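Trans-4-hydroxy-L-proline dehydratase (Clostridioides difficile 70-100-2010, PDB 6VXC) uses a glycyl radical to dehydrate trans-4-hydroxy-L-proline to (S)-1-pyrroline-5-carboxylate, a step in the anaerobic breakdown of 4-hydroxyproline. Local coordinates at residues Cys333-Phe338 against Tyr381-Val386; Glu274-Ala279 against Glu329-Leu334; Lys391-Ser396 against Asp778-Val783. One frame throughout, in Å; residues are numbered along the deposited sequence.

Contact 1: Cys333-Phe338 against Tyr381-Val386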
loop_
_atom_site.group_PDB
_atom_site.type_symbol
_atom_site.label_atom_id
_atom_site.label_comp_id
_atom_site.label_asym_id
_atom_site.label_seq_id
_atom_site.Cartn_x
_atom_site.Cartn_y
_atom_site.Cartn_z
ATOM N N CYS A 333 -4.672 21.771 -4.059
ATOM C CA CYS A 333 -5.772 21.529 -3.133
ATOM C C CYS A 333 -5.994 20.037 -2.925
ATOM O O CYS A 333 -6.134 19.580 -1.788
ATOM C CB CYS A 333 -7.055 22.199 -3.642
ATOM S SG CYS A 333 -7.102 24.004 -3.543
ATOM N N LEU A 334 -6.043 19.269 -4.018
ATOM C CA LEU A 334 -6.185 17.817 -3.938
ATOM C C LEU A 334 -5.088 17.186 -3.083
ATOM O O LEU A 334 -5.363 16.332 -2.232
ATOM C CB LEU A 334 -6.174 17.212 -5.340
ATOM C CG LEU A 334 -6.406 15.691 -5.341
ATOM C CD1 LEU A 334 -7.717 15.343 -4.622
ATOM C CD2 LEU A 334 -6.401 15.129 -6.747
ATOM N N TRP A 335 -3.832 17.582 -3.318
ATOM C CA TRP A 335 -2.715 17.044 -2.546
ATOM C C TRP A 335 -2.944 17.233 -1.054
ATOM O O TRP A 335 -2.758 16.301 -0.257
ATOM C CB TRP A 335 -1.404 17.716 -2.980
ATOM C CG TRP A 335 -0.511 16.828 -3.818
ATOM C CD1 TRP A 335 0.773 16.502 -3.561
ATOM C CD2 TRP A 335 -0.866 16.132 -5.021
ATOM N NE1 TRP A 335 1.257 15.655 -4.523
ATOM C CE2 TRP A 335 0.271 15.414 -5.435
ATOM C CE3 TRP A 335 -2.025 16.066 -5.799
ATOM C CZ2 TRP A 335 0.287 14.635 -6.587
ATOM C CZ3 TRP A 335 -2.015 15.277 -6.946
ATOM C CH2 TRP A 335 -0.867 14.579 -7.330
ATOM N N VAL A 336 -3.374 18.435 -0.660
ATOM C CA VAL A 336 -3.635 18.696 0.748
ATOM C C VAL A 336 -4.751 17.791 1.263
ATOM O O VAL A 336 -4.696 17.311 2.399
ATOM C CB VAL A 336 -3.968 20.186 0.967
ATOM C CG1 VAL A 336 -4.491 20.398 2.373
ATOM C CG2 VAL A 336 -2.744 21.074 0.677
ATOM N N LYS A 337 -5.785 17.549 0.447
ATOM C CA LYS A 337 -6.881 16.686 0.897
ATOM C C LYS A 337 -6.382 15.285 1.240
ATOM O O LYS A 337 -6.754 14.721 2.275
ATOM C CB LYS A 337 -7.998 16.609 -0.140
ATOM C CG LYS A 337 -8.673 17.929 -0.467
ATOM C CD LYS A 337 -9.255 18.629 0.783
ATOM C CE LYS A 337 -10.237 17.798 1.569
ATOM N NZ LYS A 337 -10.799 18.511 2.776
ATOM N N PHE A 338 -5.544 14.704 0.376
ATOM C CA PHE A 338 -4.909 13.431 0.713
ATOM C C PHE A 338 -4.171 13.529 2.049
ATOM O O PHE A 338 -4.298 12.655 2.914
ATOM C CB PHE A 338 -3.922 13.015 -0.380
ATOM C CG PHE A 338 -4.546 12.418 -1.612
ATOM C CD1 PHE A 338 -5.018 11.117 -1.616
ATOM C CD2 PHE A 338 -4.581 13.146 -2.805
ATOM C CE1 PHE A 338 -5.546 10.561 -2.765
ATOM C CE2 PHE A 338 -5.112 12.604 -3.949
ATOM C CZ PHE A 338 -5.595 11.310 -3.938
ATOM N N TYR A 381 3.236 17.214 -16.324
ATOM C CA TYR A 381 4.211 18.175 -15.835
ATOM C C TYR A 381 3.641 19.027 -14.715
ATOM O O TYR A 381 4.373 19.395 -13.794
ATOM C CB TYR A 381 4.724 19.040 -16.990
ATOM C CG TYR A 381 5.723 18.313 -17.846
ATOM C CD1 TYR A 381 7.001 18.054 -17.364
ATOM C CD2 TYR A 381 5.395 17.878 -19.127
ATOM C CE1 TYR A 381 7.944 17.392 -18.125
ATOM C CE2 TYR A 381 6.326 17.205 -19.906
ATOM C CZ TYR A 381 7.603 16.965 -19.396
ATOM O OH TYR A 381 8.533 16.307 -20.167
ATOM N N ILE A 382 2.336 19.332 -14.763
ATOM C CA ILE A 382 1.708 20.033 -13.651
ATOM C C ILE A 382 1.810 19.199 -12.369
ATOM O O ILE A 382 2.144 19.723 -11.304
ATOM C CB ILE A 382 0.251 20.402 -13.993
ATOM C CG1 ILE A 382 0.176 21.327 -15.215
ATOM C CG2 ILE A 382 -0.396 21.109 -12.834
ATOM C CD1 ILE A 382 -1.266 21.575 -15.714
ATOM N N ILE A 383 1.540 17.891 -12.453
ATOM C CA ILE A 383 1.630 17.037 -11.261
ATOM C C ILE A 383 3.047 17.045 -10.687
ATOM O O ILE A 383 3.239 17.150 -9.469
ATOM C CB ILE A 383 1.164 15.609 -11.597
ATOM C CG1 ILE A 383 -0.351 15.617 -11.867
ATOM C CG2 ILE A 383 1.557 14.623 -10.472
ATOM C CD1 ILE A 383 -0.898 14.341 -12.502
ATOM N N LEU A 384 4.063 16.944 -11.550
ATOM C CA LEU A 384 5.438 17.033 -11.060
ATOM C C LEU A 384 5.700 18.367 -10.363
ATOM O O LEU A 384 6.331 18.404 -9.299
ATOM C CB LEU A 384 6.428 16.805 -12.201
ATOM C CG LEU A 384 6.526 15.405 -12.810
ATOM C CD1 LEU A 384 7.753 15.307 -13.709
ATOM C CD2 LEU A 384 6.570 14.322 -11.724
ATOM N N ASP A 385 5.181 19.468 -10.920
ATOM C CA ASP A 385 5.336 20.761 -10.258
ATOM C C ASP A 385 4.643 20.788 -8.895
ATOM O O ASP A 385 5.185 21.349 -7.936
ATOM C CB ASP A 385 4.797 21.898 -11.134
ATOM C CG ASP A 385 5.693 22.215 -12.321
ATOM O OD1 ASP A 385 6.890 21.853 -12.299
ATOM O OD2 ASP A 385 5.191 22.834 -13.277
ATOM N N VAL A 386 3.422 20.241 -8.786
ATOM C CA VAL A 386 2.753 20.344 -7.489
ATOM C C VAL A 386 3.404 19.414 -6.459
ATOM O O VAL A 386 3.529 19.779 -5.282
ATOM C CB VAL A 386 1.219 20.132 -7.572
ATOM C CG1 VAL A 386 0.672 20.134 -8.995
ATOM C CG2 VAL A 386 0.738 18.950 -6.737
#

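Contact 2: Glu274-Ala279 against Glu329-Leu334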
loop_
_atom_site.group_PDB
_atom_site.type_symbol
_atom_site.label_atom_id
_atom_site.label_comp_id
_atom_site.label_asym_id
_atom_site.label_seq_id
_atom_site.Cartn_x
_atom_site.Cartn_y
_atom_site.Cartn_z
ATOM N N GLU A 274 -18.263 17.567 -15.829
ATOM C CA GLU A 274 -18.181 18.292 -17.090
ATOM C C GLU A 274 -16.914 19.129 -17.226
ATOM O O GLU A 274 -16.546 19.480 -18.346
ATOM C CB GLU A 274 -19.394 19.222 -17.246
ATOM C CG GLU A 274 -20.740 18.510 -17.202
ATOM C CD GLU A 274 -21.001 17.647 -18.422
ATOM O OE1 GLU A 274 -20.292 17.819 -19.437
ATOM O OE2 GLU A 274 -21.903 16.780 -18.363
ATOM N N THR A 275 -16.253 19.456 -16.120
ATOM C CA THR A 275 -15.070 20.301 -16.117
ATOM C C THR A 275 -13.953 19.624 -15.325
ATOM O O THR A 275 -14.189 18.702 -14.544
ATOM C CB THR A 275 -15.373 21.674 -15.510
ATOM O OG1 THR A 275 -15.589 21.523 -14.105
ATOM C CG2 THR A 275 -16.647 22.304 -16.153
ATOM N N TYR A 276 -12.725 20.112 -15.540
ATOM C CA TYR A 276 -11.554 19.637 -14.808
ATOM C C TYR A 276 -11.755 19.763 -13.304
ATOM O O TYR A 276 -11.427 18.846 -12.540
ATOM C CB TYR A 276 -10.341 20.439 -15.285
ATOM C CG TYR A 276 -8.990 20.246 -14.625
ATOM C CD1 TYR A 276 -8.683 20.883 -13.436
ATOM C CD2 TYR A 276 -7.984 19.512 -15.261
ATOM C CE1 TYR A 276 -7.446 20.758 -12.870
ATOM C CE2 TYR A 276 -6.734 19.385 -14.703
ATOM C CZ TYR A 276 -6.470 20.019 -13.504
ATOM O OH TYR A 276 -5.244 19.926 -12.915
ATOM N N HIS A 277 -12.261 20.912 -12.864
ATOM C CA HIS A 277 -12.603 21.114 -11.460
ATOM C C HIS A 277 -13.594 20.049 -10.984
ATOM O O HIS A 277 -13.413 19.440 -9.928
ATOM C CB HIS A 277 -13.204 22.511 -11.303
ATOM C CG HIS A 277 -13.348 22.978 -9.895
ATOM N ND1 HIS A 277 -13.636 22.135 -8.847
ATOM C CD2 HIS A 277 -13.309 24.222 -9.372
ATOM C CE1 HIS A 277 -13.725 22.835 -7.729
ATOM N NE2 HIS A 277 -13.540 24.109 -8.024
ATOM N N GLN A 278 -14.655 19.817 -11.760
ATOM C CA GLN A 278 -15.655 18.827 -11.364
ATOM C C GLN A 278 -15.078 17.420 -11.362
ATOM O O GLN A 278 -15.491 16.595 -10.545
ATOM C CB GLN A 278 -16.874 18.887 -12.285
ATOM C CG GLN A 278 -17.709 20.120 -12.048
ATOM C CD GLN A 278 -18.670 20.420 -13.174
ATOM O OE1 GLN A 278 -18.935 19.580 -14.035
ATOM N NE2 GLN A 278 -19.201 21.623 -13.172
ATOM N N ALA A 279 -14.155 17.130 -12.285
ATOM C CA ALA A 279 -13.527 15.813 -12.326
ATOM C C ALA A 279 -12.743 15.538 -11.051
ATOM O O ALA A 279 -12.782 14.425 -10.516
ATOM C CB ALA A 279 -12.634 15.682 -13.557
ATOM N N GLU A 329 -3.401 24.901 -9.138
ATOM C CA GLU A 329 -3.979 25.263 -7.851
ATOM C C GLU A 329 -4.963 24.191 -7.379
ATOM O O GLU A 329 -4.983 23.827 -6.198
ATOM C CB GLU A 329 -4.662 26.635 -7.942
ATOM C CG GLU A 329 -5.316 27.095 -6.629
ATOM C CD GLU A 329 -6.002 28.465 -6.730
ATOM O OE1 GLU A 329 -6.039 29.190 -5.725
ATOM O OE2 GLU A 329 -6.533 28.794 -7.799
ATOM N N LEU A 330 -5.782 23.676 -8.292
ATOM C CA LEU A 330 -6.748 22.646 -7.920
ATOM C C LEU A 330 -6.043 21.364 -7.485
ATOM O O LEU A 330 -6.480 20.704 -6.542
ATOM C CB LEU A 330 -7.714 22.383 -9.075
ATOM C CG LEU A 330 -8.745 23.492 -9.274
ATOM C CD1 LEU A 330 -9.426 23.404 -10.630
ATOM C CD2 LEU A 330 -9.774 23.455 -8.156
ATOM N N LEU A 331 -4.947 21.004 -8.153
ATOM C CA LEU A 331 -4.201 19.814 -7.760
ATOM C C LEU A 331 -3.468 20.010 -6.442
ATOM O O LEU A 331 -3.339 19.060 -5.668
ATOM C CB LEU A 331 -3.217 19.412 -8.859
ATOM C CG LEU A 331 -3.897 18.741 -10.046
ATOM C CD1 LEU A 331 -2.926 18.480 -11.162
ATOM C CD2 LEU A 331 -4.574 17.439 -9.594
ATOM N N GLU A 332 -2.973 21.218 -6.167
ATOM C CA GLU A 332 -2.393 21.470 -4.851
ATOM C C GLU A 332 -3.449 21.333 -3.771
ATOM O O GLU A 332 -3.176 20.800 -2.692
ATOM C CB GLU A 332 -1.722 22.853 -4.809
ATOM C CG GLU A 332 -0.394 22.860 -5.584
ATOM C CD GLU A 332 0.388 24.185 -5.573
ATOM O OE1 GLU A 332 0.004 25.146 -4.863
ATOM O OE2 GLU A 332 1.409 24.243 -6.299
ATOM N N CYS A 333 -4.672 21.771 -4.059
ATOM C CA CYS A 333 -5.772 21.529 -3.133
ATOM C C CYS A 333 -5.994 20.037 -2.925
ATOM O O CYS A 333 -6.134 19.580 -1.788
ATOM C CB CYS A 333 -7.055 22.199 -3.642
ATOM S SG CYS A 333 -7.102 24.004 -3.543
ATOM N N LEU A 334 -6.043 19.269 -4.018
ATOM C CA LEU A 334 -6.185 17.817 -3.938
ATOM C C LEU A 334 -5.088 17.186 -3.083
ATOM O O LEU A 334 -5.363 16.332 -2.232
ATOM C CB LEU A 334 -6.174 17.212 -5.340
ATOM C CG LEU A 334 -6.406 15.691 -5.341
ATOM C CD1 LEU A 334 -7.717 15.343 -4.622
ATOM C CD2 LEU A 334 -6.401 15.129 -6.747
#

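Contact 3: Lys391-Ser396 against Asp778-Val783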
loop_
_atom_site.group_PDB
_atom_site.type_symbol
_atom_site.label_atom_id
_atom_site.label_comp_id
_atom_site.label_asym_id
_atom_site.label_seq_id
_atom_site.Cartn_x
_atom_site.Cartn_y
_atom_site.Cartn_z
ATOM N N LYS A 391 5.675 19.121 -1.296
ATOM C CA LYS A 391 6.513 18.281 -0.443
ATOM C C LYS A 391 5.702 17.648 0.703
ATOM O O LYS A 391 6.023 17.775 1.883
ATOM C CB LYS A 391 7.705 19.081 0.087
ATOM C CG LYS A 391 8.841 18.206 0.641
ATOM C CD LYS A 391 10.040 19.008 1.176
ATOM C CE LYS A 391 11.085 18.067 1.775
ATOM N NZ LYS A 391 12.384 18.724 2.122
ATOM N N LEU A 392 4.641 16.931 0.317
ATOM C CA LEU A 392 3.774 16.210 1.249
ATOM C C LEU A 392 3.935 14.707 1.058
ATOM O O LEU A 392 4.040 14.223 -0.073
ATOM C CB LEU A 392 2.307 16.598 1.047
ATOM C CG LEU A 392 1.947 18.075 1.289
ATOM C CD1 LEU A 392 0.516 18.354 0.839
ATOM C CD2 LEU A 392 2.181 18.510 2.751
ATOM N N ILE A 393 3.963 13.963 2.168
ATOM C CA ILE A 393 4.173 12.517 2.062
ATOM C C ILE A 393 2.919 11.759 1.658
ATOM O O ILE A 393 3.013 10.578 1.303
ATOM C CB ILE A 393 4.753 11.923 3.365
ATOM C CG1 ILE A 393 3.841 12.176 4.563
ATOM C CG2 ILE A 393 6.160 12.436 3.612
ATOM C CD1 ILE A 393 4.393 11.576 5.857
ATOM N N GLN A 394 1.765 12.410 1.675
ATOM C CA GLN A 394 0.564 11.905 1.015
ATOM C C GLN A 394 0.099 12.976 0.040
ATOM O O GLN A 394 0.139 14.146 0.379
ATOM C CB GLN A 394 -0.554 11.616 2.009
ATOM C CG GLN A 394 -0.264 10.562 3.058
ATOM C CD GLN A 394 -1.559 9.924 3.561
ATOM O OE1 GLN A 394 -2.045 8.960 2.970
ATOM N NE2 GLN A 394 -2.112 10.450 4.645
ATOM N N PRO A 395 -0.314 12.594 -1.172
ATOM C CA PRO A 395 -0.311 11.246 -1.724
ATOM C C PRO A 395 1.113 10.787 -2.035
ATOM O O PRO A 395 2.075 11.557 -1.922
ATOM C CB PRO A 395 -1.108 11.397 -3.015
ATOM C CG PRO A 395 -0.789 12.807 -3.455
ATOM C CD PRO A 395 -0.710 13.596 -2.179
ATOM N N SER A 396 1.228 9.531 -2.433
ATOM C CA SER A 396 2.493 8.952 -2.862
ATOM C C SER A 396 2.582 9.177 -4.369
ATOM O O SER A 396 2.012 8.417 -5.161
ATOM C CB SER A 396 2.540 7.477 -2.459
ATOM O OG SER A 396 3.743 6.852 -2.828
ATOM N N ASP A 778 11.105 18.512 10.160
ATOM C CA ASP A 778 10.807 18.535 8.734
ATOM C C ASP A 778 11.540 17.462 7.939
ATOM O O ASP A 778 11.274 17.310 6.749
ATOM C CB ASP A 778 11.165 19.911 8.147
ATOM C CG ASP A 778 10.253 21.023 8.652
ATOM O OD1 ASP A 778 9.148 20.718 9.163
ATOM O OD2 ASP A 778 10.666 22.203 8.571
ATOM N N LEU A 779 12.430 16.705 8.564
ATOM C CA LEU A 779 13.286 15.786 7.830
ATOM C C LEU A 779 12.476 14.582 7.367
ATOM O O LEU A 779 11.878 13.883 8.187
ATOM C CB LEU A 779 14.443 15.348 8.718
ATOM C CG LEU A 779 15.409 14.312 8.166
ATOM C CD1 LEU A 779 16.100 14.840 6.914
ATOM C CD2 LEU A 779 16.397 13.918 9.247
ATOM N N ILE A 780 12.465 14.338 6.060
ATOM C CA ILE A 780 11.723 13.248 5.433
ATOM C C ILE A 780 12.708 12.342 4.701
ATOM O O ILE A 780 13.640 12.834 4.057
ATOM C CB ILE A 780 10.660 13.793 4.458
ATOM C CG1 ILE A 780 9.594 14.591 5.225
ATOM C CG2 ILE A 780 10.081 12.671 3.586
ATOM C CD1 ILE A 780 8.659 15.380 4.336
ATOM N N VAL A 781 12.535 11.023 4.833
ATOM C CA VAL A 781 13.376 10.051 4.134
ATOM C C VAL A 781 12.495 8.997 3.471
ATOM O O VAL A 781 11.302 8.880 3.753
ATOM C CB VAL A 781 14.423 9.364 5.049
ATOM C CG1 VAL A 781 15.399 10.370 5.607
ATOM C CG2 VAL A 781 13.757 8.589 6.148
ATOM N N ARG A 782 13.115 8.224 2.581
ATOM C CA ARG A 782 12.457 7.103 1.924
ATOM C C ARG A 782 12.596 5.856 2.789
ATOM O O ARG A 782 13.699 5.494 3.184
ATOM C CB ARG A 782 13.057 6.849 0.540
ATOM C CG ARG A 782 12.192 5.959 -0.352
ATOM C CD ARG A 782 10.877 6.662 -0.714
ATOM N NE ARG A 782 10.026 5.832 -1.549
ATOM C CZ ARG A 782 8.879 6.226 -2.098
ATOM N NH1 ARG A 782 8.181 5.387 -2.855
ATOM N NH2 ARG A 782 8.435 7.464 -1.909
ATOM N N VAL A 783 11.471 5.209 3.074
ATOM C CA VAL A 783 11.456 3.996 3.887
ATOM C C VAL A 783 11.420 2.803 2.944
ATOM O O VAL A 783 12.467 2.288 2.572
ATOM C CB VAL A 783 10.286 4.018 4.886
ATOM C CG1 VAL A 783 10.294 2.774 5.742
ATOM C CG2 VAL A 783 10.417 5.232 5.776
HETATM O O HOH W 1 13.362 16.378 4.250
HETATM O O HOH W 2 6.104 7.947 -3.314
#

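Contact 1: Cys333-Phe338 against Tyr381-Val386
Trp335 and Val386 bring two helices together at the point where their backbones lie nearest, the CA atoms of Trp335 and Val386 being 8.1 Å apart. Both segments are helical throughout, with i to i+4 bonds such as Phe338 N to Leu334 O, and no hydrogen bond crosses between them; side chains make the join. The indole of Trp335 carries one side of it. Its chi1 of -106°, away from the usual staggered values, goes with a bicyclic ring whose face is turned to Val386. The CG2 methyl of Val386 sits over that face, 3.7 Å from the centroid of the five-membered ring and only 10° off its normal, a CH-pi contact. The same methyl is 3.7 Å from Trp335 CD2, one of the two atoms the rings share. Farther out, the six-membered ring meets Ile383, whose CG2 lies 4.0 Å from Trp335 CH2 in an oblique approach. With CG1 of Ile383 beside the backbone N (chi1 -69°), its CG2 stands anti to that N and reaches the indole. A broad flat ring suits this place because it can meet two branched side chains about one helical turn apart. Trp335 also packs on Leu305 of helix 305-318 and on Pro395, so this buried pairing of helices 324-339 and 378-390 adjoins a third helix and the loop leading into strand 396-401.

Contact 2: Glu274-Ala279 against Glu329-Leu334
Leu330 and Leu331 pack on Tyr276 and His277 with no hydrogen bond crossing between the segments, and the nearest CA pair is His277 and Leu330 at 7.0 Å. Leu330 divides its two methyls between the aromatic neighbours. Leu330 CD1 comes up to the edge of the Tyr276 ring, near its plane, at 3.8 Å from Tyr276 CD1. Leu330 CD2 instead stands over the face of the His277 imidazole, a CH-pi contact 3.8 Å from the ring centroid and 9° off the normal. A forked leucine fits well between two rings presented in different ways. Both rings have CG anti to the backbone N (chi1 175° for Tyr276, -168° for His277), which directs each to one of the two Leu330 methyls.

Among the polar groups, the hydroxyl of Tyr276, whose OH is 3.2 Å from Leu331 CD1, is hydrogen-bonded to Ala327 O one turn earlier in the partner helix, so a tyrosine can enter an apolar interface with its polar end satisfied. At the start of helix 276-293, Gln278 N donates to Thr275 OG1 at 3.0 Å, and Thr275 N returns a weak bond to Gln278 OE1. Glu274 N is a further donor to that OE1, at 2.8 Å.

The exchange between Thr275, at the N-cap, and Gln278 is a capping box, the classic start of an alpha-helix, here set where helix 276-293 packs its first turn against helix 324-339.

Contact 3: Lys391-Ser396 against Asp778-Val783
Ile780 meets Ile393 through the two ends of its branched side chain. The bond leaving CA for CB is directed toward the loop 391-396, and at CB the chain divides. Ile780 CG2, anti to the backbone N, lies 3.9 Å from Ile393 CG2. The other branch leaves through CG1, beside that N (chi1 -65°), and ends in Ile780 CD1, which also comes within 3.9 Å of Ile393 CG2. A single methyl of Ile393 therefore touches both branches, and the fork of an isoleucine lets it hold that methyl from two directions. Ile780 CD1 also lies 4.4 Å from Lys391 CE and 4.3 Å from Lys391 O.

Strand 780-782 pairs with antiparallel strand 787-789, a hairpin whose connecting turn holds Gly785, the site of the glycyl radical in the activated enzyme though unmodified here. The loop it packs on links helix 378-390 to strand 396-401 of the five-stranded mixed sheet and includes a cis peptide bond before Pro395.

Water joins the segments at two further points. One water accepts from Ile780 N at 2.9 Å and, weakly, from Lys391 NZ, whose long straight chain brings its charged end to the strand. A second accepts from Arg782 NH2 at 2.8 Å, in the plane of the guanidinium and at its edge, and is hydrogen-bonded to Ser396 OG at 2.6 Å. The same Arg782 side chain is also hydrogen-bonded to the side chains of Gln757 and Ser787.

Overall arrangement
Contacts 1 and 2 share helix 324-339 and overlap at Cys333 and Leu334, their centres about 10 Å apart: helices 276-293 and 378-390 both pack on helix 324-339, and Leu331 touches both, meeting Ile383 and Val386 as well as Tyr276. Contact 3 lies about 14 Å, centre to centre, from contact 1 and about 23 Å from contact 2, and follows both along the chain. Its loop begins where helix 378-390 ends and reaches back to helix 324-339 through Pro395, which packs on Trp335. The helical packing of the PFL-like region is thus connected by way of that loop to the hairpin bearing the radical glycine, whose segment 778-783 lies far along the chain.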